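Local coordinates for protein LBCATS-a (Synthetic construct, PDB 5EY5) that probably cleaves indole-3-glycerol phosphate to indole and glyceraldehyde 3-phosphate, as the TIM-barrel alpha chain of a tryptophan synthase, at residues L34-A39 against E251-F256; E83-L88 against I97-Y102; G51-D56 against S74-D79. One frame throughout, in Å; residues are numbered along the deposited sequence.

Contact 1: residues L34-A39 against E251-F256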
# COMPACT_ATOMS: atom_id res chain seq x y z
N LEU A 34 -39.66 -11.24 -35.20
CA LEU A 34 -40.72 -11.15 -36.18
C LEU A 34 -41.79 -12.22 -35.93
O LEU A 34 -42.98 -11.91 -35.80
CB LEU A 34 -40.13 -11.31 -37.59
CG LEU A 34 -41.05 -10.94 -38.74
CD1 LEU A 34 -41.66 -9.57 -38.45
CD2 LEU A 34 -40.26 -10.93 -40.02
N GLU A 35 -41.38 -13.49 -35.91
CA GLU A 35 -42.32 -14.56 -35.58
C GLU A 35 -43.07 -14.26 -34.28
O GLU A 35 -44.28 -14.47 -34.20
CB GLU A 35 -41.58 -15.89 -35.46
CG GLU A 35 -41.33 -16.60 -36.78
CD GLU A 35 -41.23 -18.11 -36.62
OE1 GLU A 35 -40.12 -18.61 -36.29
OE2 GLU A 35 -42.26 -18.80 -36.80
N LEU A 36 -42.36 -13.74 -33.27
CA LEU A 36 -42.98 -13.46 -31.97
C LEU A 36 -44.00 -12.34 -32.08
O LEU A 36 -45.12 -12.45 -31.55
CB LEU A 36 -41.91 -13.11 -30.93
CG LEU A 36 -41.09 -14.33 -30.51
CD1 LEU A 36 -39.90 -13.94 -29.65
CD2 LEU A 36 -41.98 -15.35 -29.79
N VAL A 37 -43.65 -11.24 -32.76
CA VAL A 37 -44.60 -10.16 -32.97
C VAL A 37 -45.87 -10.70 -33.60
O VAL A 37 -46.99 -10.41 -33.15
CB VAL A 37 -43.99 -9.04 -33.83
CG1 VAL A 37 -45.04 -7.97 -34.12
CG2 VAL A 37 -42.75 -8.46 -33.12
N ARG A 38 -45.72 -11.50 -34.67
CA ARG A 38 -46.89 -12.03 -35.35
C ARG A 38 -47.71 -12.90 -34.41
O ARG A 38 -48.95 -12.80 -34.38
CB ARG A 38 -46.46 -12.81 -36.60
CG ARG A 38 -46.12 -11.94 -37.81
CD ARG A 38 -45.35 -12.71 -38.86
NE ARG A 38 -44.91 -11.84 -39.94
CZ ARG A 38 -43.97 -12.16 -40.84
NH1 ARG A 38 -43.37 -13.34 -40.78
NH2 ARG A 38 -43.64 -11.30 -41.79
N ALA A 39 -47.04 -13.74 -33.63
CA ALA A 39 -47.72 -14.53 -32.61
C ALA A 39 -48.44 -13.64 -31.61
O ALA A 39 -49.56 -13.93 -31.20
CB ALA A 39 -46.73 -15.45 -31.90
N GLU A 251 -44.71 -21.09 -29.30
CA GLU A 251 -45.88 -21.69 -28.67
C GLU A 251 -45.99 -21.32 -27.20
O GLU A 251 -47.08 -21.03 -26.71
CB GLU A 251 -45.85 -23.21 -28.84
N GLU A 252 -44.87 -21.34 -26.47
CA GLU A 252 -44.90 -20.99 -25.06
C GLU A 252 -45.32 -19.54 -24.87
O GLU A 252 -46.18 -19.22 -24.04
CB GLU A 252 -43.54 -21.24 -24.41
N VAL A 253 -44.74 -18.64 -25.67
CA VAL A 253 -45.13 -17.24 -25.60
C VAL A 253 -46.59 -17.08 -26.00
O VAL A 253 -47.38 -16.42 -25.31
CB VAL A 253 -44.20 -16.38 -26.47
CG1 VAL A 253 -44.81 -15.03 -26.73
CG2 VAL A 253 -42.85 -16.22 -25.80
N ARG A 254 -46.99 -17.71 -27.11
CA ARG A 254 -48.39 -17.61 -27.53
C ARG A 254 -49.33 -18.14 -26.45
O ARG A 254 -50.37 -17.54 -26.18
CB ARG A 254 -48.62 -18.36 -28.84
CG ARG A 254 -49.98 -18.06 -29.45
CD ARG A 254 -50.29 -18.87 -30.72
NE ARG A 254 -49.40 -20.00 -30.91
CZ ARG A 254 -48.49 -20.08 -31.88
NH1 ARG A 254 -48.37 -19.09 -32.75
NH2 ARG A 254 -47.73 -21.16 -31.99
N GLU A 255 -48.98 -19.26 -25.82
CA GLU A 255 -49.85 -19.83 -24.80
C GLU A 255 -49.93 -18.91 -23.59
O GLU A 255 -51.02 -18.66 -23.07
CB GLU A 255 -49.36 -21.22 -24.39
N PHE A 256 -48.78 -18.37 -23.16
CA PHE A 256 -48.78 -17.48 -22.00
C PHE A 256 -49.58 -16.22 -22.29
O PHE A 256 -50.39 -15.78 -21.45
CB PHE A 256 -47.34 -17.13 -21.60
CG PHE A 256 -47.25 -16.24 -20.38
CD1 PHE A 256 -46.63 -15.01 -20.45
CD2 PHE A 256 -47.79 -16.64 -19.17
CE1 PHE A 256 -46.55 -14.18 -19.34
CE2 PHE A 256 -47.71 -15.83 -18.05
CZ PHE A 256 -47.09 -14.59 -18.14
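Leu36 and Val253 meet between two outer helices of the barrel. Helix 30-42 follows the first strand, and helix 249-263 comes after the last strand and helix 234-241, so this pairing helps to close the ring of helices round the TIM barrel.

The Leu36 side chain can be followed outward. CB sets off across the face of the other helix and not straight at it. CG lies beside the backbone N and opposite the carbonyl carbon (chi1 -72°). From there the two methyls part. CD1 extends the chain, anti to CA. CD2 branches across the gap and does the touching. It comes 4.1 Å from Val253 CB, with both valine methyls about as near, so a single leucine methyl rests on the branch point of the valine. The two side chains cross at about a right angle. Ile240 of helix 234-241 packs on both of them, so the pair belongs to a three-helix apolar cluster.

The second touch lies toward the surface. Arg254 runs out extended from the backbone, with CG and CD both anti, then folds back at the CG-CD bond, where NE nearly eclipses CB (chi3 15°). The bend brings its guanidinium over to helix 30-42. NH1 ends 4.1 Å from Ala39 CB, and the group meets that methyl at an oblique angle. The small Ala39 lets the backbones draw in here: its CA is 6.0 Å from the CA of Arg254, against 7.7 Å between the CA atoms of Leu36 and Val253.

No hydrogen bond joins the two segments. Each touch involves aliphatic carbon on at least one side, so the attraction is dispersive and weakly directional, and the fit depends on shape.

Contact 2: residues E83-L88 against I97-Y102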
# COMPACT_ATOMS: atom_id res chain seq x y z
N GLU A 83 -35.66 -2.37 -40.16
CA GLU A 83 -35.96 -3.21 -41.31
C GLU A 83 -36.97 -4.29 -40.94
O GLU A 83 -37.84 -4.64 -41.75
CB GLU A 83 -34.68 -3.84 -41.86
N MET A 84 -36.86 -4.84 -39.73
CA MET A 84 -37.85 -5.81 -39.28
C MET A 84 -39.23 -5.17 -39.17
O MET A 84 -40.23 -5.77 -39.58
CB MET A 84 -37.43 -6.40 -37.93
CG MET A 84 -38.19 -7.66 -37.54
SD MET A 84 -38.60 -7.65 -35.79
CE MET A 84 -39.95 -6.48 -35.82
N VAL A 85 -39.31 -3.95 -38.64
CA VAL A 85 -40.60 -3.26 -38.58
C VAL A 85 -41.15 -3.02 -39.98
O VAL A 85 -42.36 -3.10 -40.22
CB VAL A 85 -40.48 -1.95 -37.77
CG1 VAL A 85 -41.80 -1.16 -37.79
CG2 VAL A 85 -40.09 -2.26 -36.35
N ARG A 86 -40.27 -2.76 -40.95
CA ARG A 86 -40.77 -2.57 -42.31
C ARG A 86 -41.25 -3.88 -42.92
O ARG A 86 -42.27 -3.91 -43.61
CB ARG A 86 -39.70 -1.91 -43.18
CG ARG A 86 -39.53 -0.42 -42.88
CD ARG A 86 -38.74 0.31 -43.96
NE ARG A 86 -37.43 -0.29 -44.18
CZ ARG A 86 -36.33 0.04 -43.50
NH1 ARG A 86 -36.37 0.96 -42.55
NH2 ARG A 86 -35.18 -0.57 -43.78
N GLU A 87 -40.54 -4.98 -42.65
CA GLU A 87 -41.09 -6.28 -43.05
C GLU A 87 -42.43 -6.51 -42.38
O GLU A 87 -43.38 -6.97 -43.02
CB GLU A 87 -40.12 -7.41 -42.72
CG GLU A 87 -38.70 -7.17 -43.18
CD GLU A 87 -38.64 -6.64 -44.60
OE1 GLU A 87 -39.01 -7.38 -45.54
OE2 GLU A 87 -38.23 -5.47 -44.77
N LEU A 88 -42.54 -6.16 -41.10
CA LEU A 88 -43.83 -6.24 -40.43
C LEU A 88 -44.89 -5.45 -41.19
O LEU A 88 -45.96 -5.98 -41.50
CB LEU A 88 -43.70 -5.72 -39.01
CG LEU A 88 -44.01 -6.74 -37.93
CD1 LEU A 88 -43.68 -6.15 -36.56
CD2 LEU A 88 -45.47 -7.21 -38.01
N ILE A 97 -46.78 -0.19 -32.88
CA ILE A 97 -45.44 -0.62 -32.47
C ILE A 97 -44.80 0.54 -31.72
O ILE A 97 -44.83 1.68 -32.19
CB ILE A 97 -44.58 -1.02 -33.69
CG1 ILE A 97 -45.17 -2.25 -34.37
CG2 ILE A 97 -43.12 -1.29 -33.27
CD1 ILE A 97 -45.03 -3.50 -33.54
N VAL A 98 -44.26 0.24 -30.54
CA VAL A 98 -43.54 1.20 -29.71
C VAL A 98 -42.11 0.69 -29.55
O VAL A 98 -41.91 -0.49 -29.22
CB VAL A 98 -44.20 1.38 -28.34
CG1 VAL A 98 -43.34 2.28 -27.43
CG2 VAL A 98 -45.60 1.97 -28.51
N PHE A 99 -41.14 1.56 -29.80
CA PHE A 99 -39.73 1.30 -29.49
C PHE A 99 -39.44 1.76 -28.07
O PHE A 99 -39.69 2.93 -27.74
CB PHE A 99 -38.78 2.03 -30.45
CG PHE A 99 -38.51 1.29 -31.72
CD1 PHE A 99 -39.20 0.13 -32.02
CD2 PHE A 99 -37.54 1.75 -32.61
CE1 PHE A 99 -38.94 -0.55 -33.21
CE2 PHE A 99 -37.27 1.08 -33.78
CZ PHE A 99 -37.98 -0.08 -34.09
N LEU A 100 -38.90 0.86 -27.25
CA LEU A 100 -38.41 1.23 -25.93
C LEU A 100 -36.90 1.23 -26.04
O LEU A 100 -36.28 0.20 -26.32
CB LEU A 100 -38.92 0.25 -24.86
CG LEU A 100 -38.63 0.56 -23.38
CD1 LEU A 100 -39.65 -0.14 -22.49
CD2 LEU A 100 -37.19 0.16 -23.01
N THR A 101 -36.31 2.41 -25.93
CA THR A 101 -34.88 2.51 -26.17
C THR A 101 -34.30 3.50 -25.19
O THR A 101 -34.93 4.51 -24.89
CB THR A 101 -34.57 2.95 -27.62
OG1 THR A 101 -33.16 3.14 -27.79
CG2 THR A 101 -35.30 4.23 -27.99
N TYR A 102 -33.12 3.19 -24.66
CA TYR A 102 -32.36 4.20 -23.95
C TYR A 102 -31.93 5.29 -24.91
O TYR A 102 -32.00 5.15 -26.13
CB TYR A 102 -31.17 3.54 -23.24
CG TYR A 102 -31.68 2.66 -22.13
CD1 TYR A 102 -32.15 1.39 -22.40
CD2 TYR A 102 -31.76 3.13 -20.83
CE1 TYR A 102 -32.66 0.59 -21.39
CE2 TYR A 102 -32.27 2.35 -19.81
CZ TYR A 102 -32.71 1.07 -20.10
OH TYR A 102 -33.20 0.29 -19.09
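Tyr102 OH is gripped twice: it hydrogen-bonds to Asp60 OD2 and to the backbone N of Ala59. Those two bonds tie the loop after strand 97-100 to the loop after strand 48-51.

The fold here is a beta-alpha-beta unit of the TIM barrel. The chain runs from strand 48-51 through helices 62-73 and 78-91 to strand 97-100, a beta-alpha-beta crossover with an extra helix. Helix 78-91 packs on the outside of the sheet. Helix and strand run antiparallel at 171°, with their axes 11.4 Å apart at the closest.

Three apolar touches join them. Val85 is central, and its CG2 methyl does the work. That methyl lies opposite the carbonyl carbon, beside the backbone N (chi1 176° for CG1), and faces the strand. It meets the Phe99 ring at its edge, near the ring plane, 3.8 Å from CE1 and equally close to CZ. The same methyl lies 4.4 Å from Ile97 CG2, so it bridges Ile97, which points at the helix, and the Phe99 ring, which reaches it from the side. Farther along the helix, Leu88 CD1 meets Ile97 CD1 at 4.2 Å, methyl to methyl. Phe82, about a turn before Val85, adds its ring to that of Phe99.

Leu100 points to the other side of the strand, into the barrel, where it touches the bound sn-glycerol-3-phosphate. The strand thus has an outer face for the helix and an inner face for the pocket. All the touching side chains are apolar, and no hydrogen bond joins the two segments.

Thr101 OG1 donates to Tyr102 O at 2.9 Å, meeting a lone pair in the carbonyl plane with a C=O...OG1 angle of 133°.

Contact 3: residues G51-D56 against S74-D79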
# COMPACT_ATOMS: atom_id res chain seq x y z
N GLY A 51 -38.14 -3.73 -27.33
CA GLY A 51 -36.99 -3.17 -26.65
C GLY A 51 -35.80 -3.12 -27.59
O GLY A 51 -35.41 -4.14 -28.18
N ILE A 52 -35.23 -1.93 -27.75
CA ILE A 52 -34.00 -1.75 -28.52
C ILE A 52 -32.84 -2.03 -27.57
O ILE A 52 -32.70 -1.32 -26.55
CB ILE A 52 -33.89 -0.35 -29.13
CG1 ILE A 52 -35.11 -0.05 -30.01
CG2 ILE A 52 -32.58 -0.23 -29.91
CD1 ILE A 52 -35.55 -1.20 -30.88
N PRO A 53 -32.05 -3.07 -27.80
CA PRO A 53 -31.12 -3.51 -26.77
C PRO A 53 -30.00 -2.49 -26.58
O PRO A 53 -29.47 -1.94 -27.55
CB PRO A 53 -30.58 -4.84 -27.31
CG PRO A 53 -30.72 -4.71 -28.84
CD PRO A 53 -32.02 -3.92 -29.01
N PHE A 54 -29.65 -2.25 -25.33
CA PHE A 54 -28.62 -1.28 -24.98
C PHE A 54 -27.60 -1.97 -24.09
O PHE A 54 -27.92 -2.90 -23.34
CB PHE A 54 -29.25 -0.06 -24.27
CG PHE A 54 -28.27 1.01 -23.94
CD1 PHE A 54 -27.34 1.44 -24.88
CD2 PHE A 54 -28.28 1.62 -22.69
CE1 PHE A 54 -26.42 2.44 -24.57
CE2 PHE A 54 -27.37 2.63 -22.38
CZ PHE A 54 -26.45 3.03 -23.32
N SER A 55 -26.35 -1.52 -24.18
CA SER A 55 -25.33 -2.19 -23.39
C SER A 55 -25.39 -1.85 -21.90
O SER A 55 -24.87 -2.61 -21.09
CB SER A 55 -23.94 -1.86 -23.94
OG SER A 55 -23.69 -0.47 -23.83
N ASP A 56 -26.02 -0.73 -21.53
CA ASP A 56 -26.09 -0.30 -20.12
C ASP A 56 -27.51 0.10 -19.74
O ASP A 56 -27.79 1.25 -19.39
CB ASP A 56 -25.08 0.81 -19.87
CG ASP A 56 -23.64 0.30 -20.02
OD1 ASP A 56 -23.07 -0.18 -19.01
OD2 ASP A 56 -23.11 0.33 -21.15
N SER A 74 -26.28 -11.14 -30.83
CA SER A 74 -26.84 -11.59 -32.11
C SER A 74 -26.81 -10.49 -33.17
O SER A 74 -27.39 -10.68 -34.25
CB SER A 74 -28.27 -12.10 -31.93
OG SER A 74 -29.20 -11.02 -31.83
N GLY A 75 -26.16 -9.36 -32.90
CA GLY A 75 -25.93 -8.34 -33.90
C GLY A 75 -27.02 -7.29 -34.03
O GLY A 75 -26.98 -6.49 -34.97
N THR A 76 -27.97 -7.24 -33.11
CA THR A 76 -29.10 -6.32 -33.24
C THR A 76 -28.61 -4.87 -33.26
O THR A 76 -27.81 -4.46 -32.42
CB THR A 76 -30.07 -6.53 -32.08
OG1 THR A 76 -30.52 -7.89 -32.11
CG2 THR A 76 -31.29 -5.60 -32.16
N THR A 77 -29.07 -4.12 -34.25
CA THR A 77 -28.84 -2.68 -34.32
C THR A 77 -30.17 -1.98 -34.56
O THR A 77 -31.17 -2.61 -34.92
CB THR A 77 -27.88 -2.30 -35.45
OG1 THR A 77 -28.47 -2.65 -36.71
CG2 THR A 77 -26.52 -3.00 -35.29
N LEU A 78 -30.19 -0.66 -34.36
CA LEU A 78 -31.38 0.12 -34.65
C LEU A 78 -31.82 -0.09 -36.09
O LEU A 78 -32.99 -0.41 -36.36
CB LEU A 78 -31.12 1.61 -34.39
CG LEU A 78 -31.59 2.14 -33.04
CD1 LEU A 78 -31.34 3.63 -32.96
CD2 LEU A 78 -33.07 1.81 -32.86
N ASP A 79 -30.90 0.07 -37.03
CA ASP A 79 -31.23 -0.12 -38.44
C ASP A 79 -31.86 -1.48 -38.71
O ASP A 79 -32.74 -1.59 -39.57
CB ASP A 79 -29.97 0.05 -39.31
CG ASP A 79 -29.60 1.51 -39.52
OD1 ASP A 79 -30.52 2.34 -39.72
OD2 ASP A 79 -28.39 1.83 -39.48
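Two apolar touches, Ile52 on Leu78 and Pro53 on Thr76, join the loop after strand 48-51 to the turn that leads into helix 78-91. Ile52 CG2 lies 3.6 Å from Leu78 CD2, and the same leucine methyl is 4.0 Å from Ile52 CG1. One methyl therefore sits against both branches of the isoleucine, and the side chains cross at about a right angle. In the second pair Pro53 CG is 3.5 Å from Thr76 CG2, tighter than usual for two carbons, and Pro53 CD is nearly as close. Thr76 turns its methyl to the proline because CG2 stands opposite the backbone N, which leaves OG1 at chi1 -59°.

One set of polar bonds shapes the turn. Thr76 OG1 binds Ala71 O, so the hydroxyl is tied back to helix 62-73 while the methyl packs. A Schellman motif ends that helix, with Gly75 at positive phi. Thr77 is the N-cap of the next helix, and its OG1 takes the N-H of Lys80.

A third group of bonds reaches another protein chain, probably the beta subunit. Asp56 OD2 makes a salt bridge to a basic side chain of that other chain. It also receives Ser55 OG at 2.9 Å, on its anti side and 32° out of the carboxylate plane. Ser55 OG has a further bond to the partner's backbone.

The chemistry is thus divided: aliphatic carbons alone join loop and turn, while Ser55 and Asp56 of the loop bond to the other chain.

All three contacts belong to one barrel. Contacts 2 and 3 both use helix 78-91, and their centres are 11 Å apart. Leu100 O and Ile52 N form a probable hydrogen bond of 2.8 Å between them, and Tyr102 CB packs on Phe54 CD2. Contact 1 touches contact 2 where neighbouring outer helices meet: Leu34 CD1 is 3.7 Å from Leu88 CG. Contacts 1 and 3 do not touch; their nearest atoms are about 9 Å apart. The side chains of Phe99, Ile52 and Val253 are about 11, 12 and 13 Å from sn-glycerol-3-phosphate, while Leu100 of segment 97-102 lines its pocket.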